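Long-range contacts in colicin B (Escherichia coli, PDB 1RH1), which kills Escherichia coli and closely related bacteria by forming a channel that depolarizes the cytoplasmic membrane and dissipates cellular energy: residues E148-I153 with V165-Y169; Q157-A161 with V268-F272; A395-F399 with A471-L477. One frame throughout, in Å; residues are numbered along the deposited sequence.

Contact 1 of 3, residues E148-I153 with V165-Y169; sequences EQVTDI and VPVKY
Val150 O binds two successive backbone amides, those of Lys168 and Tyr169, and so pins the short, weakly bonded helical turn at 148-150 to a sheet corner. Strand 163-167 of a mixed sheet here turns at Lys168 into strand 169-176 of a separate antiparallel sheet. The Lys168 bond is the shorter and less tilted of the two: Lys168 N lies 2.7 Å from Val150 O and 16° out of the carbonyl plane, whereas Tyr169 N is 3.3 Å from Val150 O and 30° out of it. Beside them, Thr151 OG1 donates to Pro166 O at 2.9 Å, in the carbonyl plane. Its chi1 of -177° sets OG1 opposite the backbone N, facing the strand. This is the close-packed part; the side chain of Val167, on this strand, touches Met190 and Val192 of strand 189-201.

The outer part is looser. Exposed Asp152 makes a long, weak salt bridge with the lysine, and Ile153 CD1 meets the ring of exposed Pro166 no nearer than 4.2 Å. Lys168 joins the two parts: its CG sits 3.2 Å from Val150 O, and from there the extended chain passes Thr151 N and ends with NZ 3.3 Å from Asp152 OD2.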
loop_
_atom_site.group_PDB
_atom_site.type_symbol
_atom_site.label_atom_id
_atom_site.label_comp_id
_atom_site.label_asym_id
_atom_site.label_seq_id
_atom_site.Cartn_x
_atom_site.Cartn_y
_atom_site.Cartn_z
ATOM N N GLU A 148 -1.178 2.461 26.911
ATOM C CA GLU A 148 -2.588 2.539 26.650
ATOM C C GLU A 148 -2.968 3.668 25.738
ATOM O O GLU A 148 -3.942 3.465 25.035
ATOM C CB GLU A 148 -3.372 2.660 27.956
ATOM C CG GLU A 148 -2.895 3.622 29.047
ATOM C CD GLU A 148 -1.786 3.134 30.000
ATOM O OE1 GLU A 148 -1.343 3.942 30.830
ATOM O OE2 GLU A 148 -1.368 1.965 29.938
ATOM N N GLN A 149 -2.269 4.807 25.655
ATOM C CA GLN A 149 -2.640 5.851 24.706
ATOM C C GLN A 149 -2.382 5.479 23.255
ATOM O O GLN A 149 -2.969 6.120 22.383
ATOM C CB GLN A 149 -1.889 7.143 24.937
ATOM C CG GLN A 149 -2.183 7.851 26.239
ATOM C CD GLN A 149 -1.273 9.055 26.487
ATOM O OE1 GLN A 149 -0.118 8.954 26.915
ATOM N NE2 GLN A 149 -1.823 10.241 26.230
ATOM N N VAL A 150 -1.528 4.490 22.932
ATOM C CA VAL A 150 -1.293 4.112 21.531
ATOM C C VAL A 150 -1.821 2.740 21.190
ATOM O O VAL A 150 -1.846 2.391 20.011
ATOM C CB VAL A 150 0.200 4.103 21.138
ATOM C CG1 VAL A 150 0.739 5.452 21.485
ATOM C CG2 VAL A 150 1.023 3.071 21.868
ATOM N N THR A 151 -2.215 1.949 22.198
ATOM C CA THR A 151 -2.731 0.611 21.977
ATOM C C THR A 151 -3.570 0.082 23.134
ATOM O O THR A 151 -3.347 0.458 24.289
ATOM C CB THR A 151 -1.519 -0.291 21.685
ATOM O OG1 THR A 151 -2.025 -1.579 21.396
ATOM C CG2 THR A 151 -0.532 -0.337 22.825
ATOM N N ASP A 152 -4.559 -0.779 22.781
ATOM C CA ASP A 152 -5.462 -1.475 23.729
ATOM C C ASP A 152 -5.071 -2.842 24.308
ATOM O O ASP A 152 -5.824 -3.442 25.091
ATOM C CB ASP A 152 -6.845 -1.660 23.113
ATOM C CG ASP A 152 -7.695 -0.404 23.160
ATOM O OD1 ASP A 152 -8.655 -0.340 22.390
ATOM O OD2 ASP A 152 -7.410 0.498 23.962
ATOM N N ILE A 153 -3.881 -3.330 23.894
ATOM C CA ILE A 153 -3.257 -4.565 24.348
ATOM C C ILE A 153 -2.677 -4.264 25.715
ATOM O O ILE A 153 -1.995 -3.253 25.935
ATOM C CB ILE A 153 -2.161 -4.987 23.324
ATOM C CG1 ILE A 153 -2.906 -5.484 22.084
ATOM C CG2 ILE A 153 -1.164 -5.977 23.919
ATOM C CD1 ILE A 153 -2.253 -6.614 21.290
ATOM N N VAL A 165 3.958 -5.345 18.083
ATOM C CA VAL A 165 2.679 -5.330 18.756
ATOM C C VAL A 165 1.671 -4.508 17.948
ATOM O O VAL A 165 1.980 -3.443 17.423
ATOM C CB VAL A 165 2.909 -4.774 20.183
ATOM C CG1 VAL A 165 3.474 -3.373 20.184
ATOM C CG2 VAL A 165 1.576 -4.752 20.903
ATOM N N PRO A 166 0.444 -4.991 17.773
ATOM C CA PRO A 166 -0.661 -4.239 17.194
ATOM C C PRO A 166 -0.877 -2.888 17.821
ATOM O O PRO A 166 -0.995 -2.851 19.033
ATOM C CB PRO A 166 -1.796 -5.167 17.375
ATOM C CG PRO A 166 -1.159 -6.497 17.104
ATOM C CD PRO A 166 0.116 -6.406 17.885
ATOM N N VAL A 167 -0.875 -1.766 17.096
ATOM C CA VAL A 167 -1.135 -0.443 17.691
ATOM C C VAL A 167 -2.331 0.278 17.069
ATOM O O VAL A 167 -2.754 -0.085 15.956
ATOM C CB VAL A 167 0.094 0.526 17.575
ATOM C CG1 VAL A 167 1.213 0.069 18.477
ATOM C CG2 VAL A 167 0.613 0.563 16.158
ATOM N N LYS A 168 -2.905 1.284 17.755
ATOM C CA LYS A 168 -4.007 2.043 17.158
ATOM C C LYS A 168 -3.718 3.464 16.709
ATOM O O LYS A 168 -4.454 4.032 15.903
ATOM C CB LYS A 168 -5.218 2.151 18.082
ATOM C CG LYS A 168 -4.991 2.632 19.475
ATOM C CD LYS A 168 -6.308 2.769 20.192
ATOM C CE LYS A 168 -5.929 2.974 21.648
ATOM N NZ LYS A 168 -7.081 3.405 22.402
ATOM N N TYR A 169 -2.660 4.033 17.276
ATOM C CA TYR A 169 -2.177 5.370 17.040
ATOM C C TYR A 169 -0.683 5.232 17.014
ATOM O O TYR A 169 -0.107 4.340 17.633
ATOM C CB TYR A 169 -2.573 6.336 18.179
ATOM C CG TYR A 169 -4.049 6.688 18.084
ATOM C CD1 TYR A 169 -4.948 6.262 19.049
ATOM C CD2 TYR A 169 -4.531 7.370 16.962
ATOM C CE1 TYR A 169 -6.323 6.505 18.880
ATOM C CE2 TYR A 169 -5.896 7.615 16.783
ATOM C CZ TYR A 169 -6.797 7.177 17.744
ATOM O OH TYR A 169 -8.158 7.374 17.546
#

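Contact 2 of 3, residues Q157-A161 with V268-F272; sequences QLPAA and VIVRF
Loop 157-161 packs against strand 266-271 of the mixed sheet in the N-terminal half of colicin B, a contact made by side chains and loop carbonyls. Three observations support this. No hydrogen bond crosses between the segments; the closest pair of CA atoms, Ala161 CA and Arg271 CA, is 7.6 Å apart; and the backbone bonds of the strand run instead to strands 189-201 and 281-286 beside it. Ile269 and Arg271, two residues apart on the strand, both direct their CB atoms at the loop.

Arg271 does most of the touching. Its CG lies trans to N (chi1 173°) and the chain leaves the strand straight, then bends at chi3 (-140°) to lay its guanidinium along the loop backbone. Pro159 O and Leu158 CB lie over the same face of that flat group, so the loop meets it broadside. NH2 passes 3.5 Å from Leu158 O, and NH1 is 3.3 Å from Ala160 CA. The apolar part is light: buried Leu158 brings CD1 to 4.5 Å from Ile269 CG2, and both side chains also touch Val165 and Pro280. The nearest polar approach is not a hydrogen bond, and any attraction is probably electrostatic: Arg271 NH1 is 2.9 Å from Pro159 O, but the oxygen lies over the guanidinium face and the N-H angle is poor.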
loop_
_atom_site.group_PDB
_atom_site.type_symbol
_atom_site.label_atom_id
_atom_site.label_comp_id
_atom_site.label_asym_id
_atom_site.label_seq_id
_atom_site.Cartn_x
_atom_site.Cartn_y
_atom_site.Cartn_z
ATOM N N GLN A 157 0.017 -8.392 28.280
ATOM C CA GLN A 157 -0.142 -9.191 27.080
ATOM C C GLN A 157 0.708 -8.767 25.890
ATOM O O GLN A 157 0.550 -9.285 24.774
ATOM C CB GLN A 157 -1.573 -9.171 26.690
ATOM C CG GLN A 157 -2.370 -10.175 27.485
ATOM C CD GLN A 157 -3.856 -9.937 27.297
ATOM O OE1 GLN A 157 -4.397 -9.920 26.182
ATOM N NE2 GLN A 157 -4.518 -9.713 28.435
ATOM N N LEU A 158 1.631 -7.818 26.113
ATOM C CA LEU A 158 2.616 -7.428 25.105
ATOM C C LEU A 158 3.410 -8.621 24.598
ATOM O O LEU A 158 3.650 -9.548 25.374
ATOM C CB LEU A 158 3.619 -6.457 25.665
ATOM C CG LEU A 158 3.138 -5.075 25.931
ATOM C CD1 LEU A 158 4.260 -4.333 26.609
ATOM C CD2 LEU A 158 2.676 -4.420 24.638
ATOM N N PRO A 159 3.869 -8.687 23.351
ATOM C CA PRO A 159 4.765 -9.739 22.895
ATOM C C PRO A 159 6.144 -9.699 23.578
ATOM O O PRO A 159 6.522 -8.744 24.263
ATOM C CB PRO A 159 4.848 -9.517 21.415
ATOM C CG PRO A 159 3.842 -8.447 21.075
ATOM C CD PRO A 159 3.751 -7.645 22.348
ATOM N N ALA A 160 6.912 -10.779 23.413
ATOM C CA ALA A 160 8.312 -10.827 23.841
ATOM C C ALA A 160 9.093 -9.904 22.930
ATOM O O ALA A 160 8.824 -9.914 21.723
ATOM C CB ALA A 160 8.937 -12.209 23.669
ATOM N N ALA A 161 10.073 -9.154 23.469
ATOM C CA ALA A 161 10.834 -8.218 22.645
ATOM C C ALA A 161 11.349 -8.800 21.341
ATOM O O ALA A 161 11.550 -9.998 21.186
ATOM C CB ALA A 161 12.014 -7.688 23.399
ATOM N N VAL A 268 9.178 2.833 18.956
ATOM C CA VAL A 268 9.137 1.482 19.503
ATOM C C VAL A 268 8.386 1.475 20.817
ATOM O O VAL A 268 8.067 2.530 21.359
ATOM C CB VAL A 268 10.558 0.905 19.772
ATOM C CG1 VAL A 268 11.386 0.838 18.508
ATOM C CG2 VAL A 268 11.287 1.792 20.750
ATOM N N ILE A 269 8.094 0.299 21.356
ATOM C CA ILE A 269 7.497 0.249 22.671
ATOM C C ILE A 269 8.550 -0.411 23.516
ATOM O O ILE A 269 8.932 -1.568 23.346
ATOM C CB ILE A 269 6.180 -0.556 22.633
ATOM C CG1 ILE A 269 5.087 0.329 22.068
ATOM C CG2 ILE A 269 5.767 -1.002 24.020
ATOM C CD1 ILE A 269 3.739 -0.375 21.984
ATOM N N VAL A 270 9.071 0.428 24.401
ATOM C CA VAL A 270 10.114 0.018 25.318
ATOM C C VAL A 270 9.414 -0.644 26.482
ATOM O O VAL A 270 8.582 -0.038 27.159
ATOM C CB VAL A 270 10.904 1.234 25.806
ATOM C CG1 VAL A 270 11.954 0.737 26.761
ATOM C CG2 VAL A 270 11.596 1.955 24.670
ATOM N N ARG A 271 9.788 -1.910 26.656
ATOM C CA ARG A 271 9.306 -2.784 27.728
ATOM C C ARG A 271 10.351 -2.910 28.853
ATOM O O ARG A 271 11.470 -3.375 28.626
ATOM C CB ARG A 271 8.998 -4.114 27.065
ATOM C CG ARG A 271 8.625 -5.265 27.965
ATOM C CD ARG A 271 8.435 -6.502 27.127
ATOM N NE ARG A 271 7.296 -7.192 27.675
ATOM C CZ ARG A 271 7.066 -8.484 27.462
ATOM N NH1 ARG A 271 7.900 -9.220 26.715
ATOM N NH2 ARG A 271 5.972 -9.041 28.005
ATOM N N PHE A 272 10.051 -2.524 30.090
ATOM C CA PHE A 272 11.041 -2.569 31.154
ATOM C C PHE A 272 11.243 -3.943 31.810
ATOM O O PHE A 272 10.501 -4.869 31.475
ATOM C CB PHE A 272 10.629 -1.504 32.151
ATOM C CG PHE A 272 10.893 -0.130 31.564
ATOM C CD1 PHE A 272 12.136 0.472 31.749
ATOM C CD2 PHE A 272 9.905 0.529 30.826
ATOM C CE1 PHE A 272 12.385 1.726 31.194
ATOM C CE2 PHE A 272 10.161 1.785 30.275
ATOM C CZ PHE A 272 11.400 2.387 30.457
#

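Contact 3 of 3, residues A395-F399 with A471-L477; sequences AWKAF and ALIAFGL
Trp396 O, at the end of helix 386-398, is held by two donors: Phe399 N at 3.0 Å and the guanidinium of Arg428, whose NH1 also bonds Phe399 O. The side chains of Trp396 and Phe399 then meet segment 471-477 without any hydrogen bond between the segments.

Phe475 is the central group. Its far edge points into the face of the Trp396 indole in a T-shaped stack: the planes stand at 87°, and the centroid of the phenyl ring is 4.9 Å from that of the five-membered ring. Phe475 CZ reaches to 3.6 Å from Trp396 CE2. One face of the same phenyl ring receives Ala395 CB in a CH-pi contact, 3.7 Å from the centroid and only 4° off the normal. Leu477 CD2 meets that methyl too, at 3.9 Å.

Ala471 CB touches both other rings obliquely, 3.6 Å from Trp396 CH2 and 3.7 Å from Phe399 CE1. A chi1 of 177° swings the Phe399 ring out beside its own carbonyl carbon, toward Ala471. Aromatic residues at one helix end thus pack on the bend between helices 457-472 and 479-495, the predicted membrane-spanning hydrophobic hairpin of the pore-forming colicin fold.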
loop_
_atom_site.group_PDB
_atom_site.type_symbol
_atom_site.label_atom_id
_atom_site.label_comp_id
_atom_site.label_asym_id
_atom_site.label_seq_id
_atom_site.Cartn_x
_atom_site.Cartn_y
_atom_site.Cartn_z
ATOM N N ALA A 395 -25.422 -9.011 -39.144
ATOM C CA ALA A 395 -25.574 -8.623 -37.754
ATOM C C ALA A 395 -24.345 -7.870 -37.273
ATOM O O ALA A 395 -24.464 -6.919 -36.499
ATOM C CB ALA A 395 -25.754 -9.849 -36.892
ATOM N N TRP A 396 -23.153 -8.269 -37.716
ATOM C CA TRP A 396 -21.983 -7.491 -37.392
ATOM C C TRP A 396 -21.955 -6.160 -38.144
ATOM O O TRP A 396 -21.584 -5.149 -37.563
ATOM C CB TRP A 396 -20.784 -8.339 -37.699
ATOM C CG TRP A 396 -20.418 -9.262 -36.547
ATOM C CD1 TRP A 396 -20.488 -10.618 -36.670
ATOM C CD2 TRP A 396 -19.970 -8.854 -35.321
ATOM N NE1 TRP A 396 -20.076 -11.082 -35.526
ATOM C CE2 TRP A 396 -19.758 -10.074 -34.701
ATOM C CE3 TRP A 396 -19.710 -7.661 -34.640
ATOM C CZ2 TRP A 396 -19.280 -10.116 -33.396
ATOM C CZ3 TRP A 396 -19.231 -7.703 -33.332
ATOM C CH2 TRP A 396 -19.011 -8.929 -32.712
ATOM N N LYS A 397 -22.407 -6.070 -39.403
ATOM C CA LYS A 397 -22.458 -4.831 -40.172
ATOM C C LYS A 397 -23.294 -3.749 -39.537
ATOM O O LYS A 397 -23.110 -2.578 -39.813
ATOM C CB LYS A 397 -23.035 -5.060 -41.527
ATOM C CG LYS A 397 -22.205 -5.975 -42.366
ATOM C CD LYS A 397 -22.826 -5.909 -43.732
ATOM C CE LYS A 397 -21.732 -5.987 -44.773
ATOM N NZ LYS A 397 -20.900 -4.803 -44.708
ATOM N N ALA A 398 -24.253 -4.124 -38.696
ATOM C CA ALA A 398 -25.108 -3.174 -38.017
ATOM C C ALA A 398 -24.686 -2.900 -36.579
ATOM O O ALA A 398 -25.185 -1.977 -35.921
ATOM C CB ALA A 398 -26.509 -3.701 -38.037
ATOM N N PHE A 399 -23.728 -3.680 -36.065
ATOM C CA PHE A 399 -23.170 -3.464 -34.745
ATOM C C PHE A 399 -22.668 -2.036 -34.604
ATOM O O PHE A 399 -22.117 -1.455 -35.526
ATOM C CB PHE A 399 -22.058 -4.481 -34.570
ATOM C CG PHE A 399 -21.273 -4.400 -33.281
ATOM C CD1 PHE A 399 -21.748 -5.048 -32.150
ATOM C CD2 PHE A 399 -20.077 -3.690 -33.240
ATOM C CE1 PHE A 399 -21.022 -4.987 -30.973
ATOM C CE2 PHE A 399 -19.349 -3.629 -32.059
ATOM C CZ PHE A 399 -19.824 -4.279 -30.926
ATOM N N ALA A 471 -22.293 -8.722 -28.078
ATOM C CA ALA A 471 -22.828 -8.537 -29.404
ATOM C C ALA A 471 -23.753 -9.717 -29.613
ATOM O O ALA A 471 -24.829 -9.464 -30.132
ATOM C CB ALA A 471 -21.755 -8.584 -30.477
ATOM N N LEU A 472 -23.407 -10.974 -29.212
ATOM C CA LEU A 472 -24.254 -12.176 -29.362
ATOM C C LEU A 472 -25.527 -12.120 -28.526
ATOM O O LEU A 472 -26.583 -12.499 -29.042
ATOM C CB LEU A 472 -23.499 -13.458 -28.969
ATOM C CG LEU A 472 -24.261 -14.779 -28.763
ATOM C CD1 LEU A 472 -24.800 -15.280 -30.071
ATOM C CD2 LEU A 472 -23.342 -15.863 -28.271
ATOM N N ILE A 473 -25.493 -11.625 -27.273
ATOM C CA ILE A 473 -26.709 -11.565 -26.477
ATOM C C ILE A 473 -27.594 -10.419 -26.931
ATOM O O ILE A 473 -28.609 -10.134 -26.296
ATOM C CB ILE A 473 -26.454 -11.367 -24.950
ATOM C CG1 ILE A 473 -25.828 -10.023 -24.697
ATOM C CG2 ILE A 473 -25.573 -12.496 -24.415
ATOM C CD1 ILE A 473 -25.740 -9.735 -23.197
ATOM N N ALA A 474 -27.236 -9.765 -28.039
ATOM C CA ALA A 474 -27.957 -8.620 -28.586
ATOM C C ALA A 474 -28.275 -8.785 -30.055
ATOM O O ALA A 474 -28.942 -7.937 -30.646
ATOM C CB ALA A 474 -27.131 -7.340 -28.457
ATOM N N PHE A 475 -27.785 -9.840 -30.693
ATOM C CA PHE A 475 -28.049 -9.986 -32.102
ATOM C C PHE A 475 -29.442 -10.520 -32.342
ATOM O O PHE A 475 -29.959 -11.334 -31.566
ATOM C CB PHE A 475 -27.074 -10.939 -32.720
ATOM C CG PHE A 475 -25.709 -10.394 -33.075
ATOM C CD1 PHE A 475 -24.707 -11.313 -33.431
ATOM C CD2 PHE A 475 -25.452 -9.019 -33.082
ATOM C CE1 PHE A 475 -23.446 -10.858 -33.799
ATOM C CE2 PHE A 475 -24.188 -8.575 -33.450
ATOM C CZ PHE A 475 -23.196 -9.493 -33.806
ATOM N N GLY A 476 -30.062 -10.021 -33.415
ATOM C CA GLY A 476 -31.328 -10.595 -33.824
ATOM C C GLY A 476 -31.018 -11.835 -34.667
ATOM O O GLY A 476 -30.907 -11.713 -35.902
ATOM N N LEU A 477 -30.822 -13.021 -34.046
ATOM C CA LEU A 477 -30.490 -14.223 -34.824
ATOM C C LEU A 477 -31.269 -15.446 -34.343
ATOM O O LEU A 477 -31.598 -15.552 -33.154
ATOM C CB LEU A 477 -29.002 -14.594 -34.723
ATOM C CG LEU A 477 -27.872 -13.598 -34.886
ATOM C CD1 LEU A 477 -26.605 -14.257 -34.392
ATOM C CD2 LEU A 477 -27.768 -13.122 -36.318
#

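Contacts 1 and 2 are neighbours, their centres 12 Å apart, and both use the mixed sheet of the N-terminal half. Their segments alternate along the chain, and Val165 bridges them: its CG1 lies 3.5 Å from Ile269 CD1, while its CG2 is 3.9 Å from Leu158 CD2. Each has a buried side and an exposed one, but contact 1 is held by backbone and hydroxyl hydrogen bonds at a sheet corner, with a weak salt bridge outside, whereas contact 2 lays an arginine against a loop. Contact 3 is remote, its centre about 60 Å from that of contact 1, in the helical pore-forming half. There, buried and partly exposed aromatic and methyl groups do the work, in keeping with an all-helical domain.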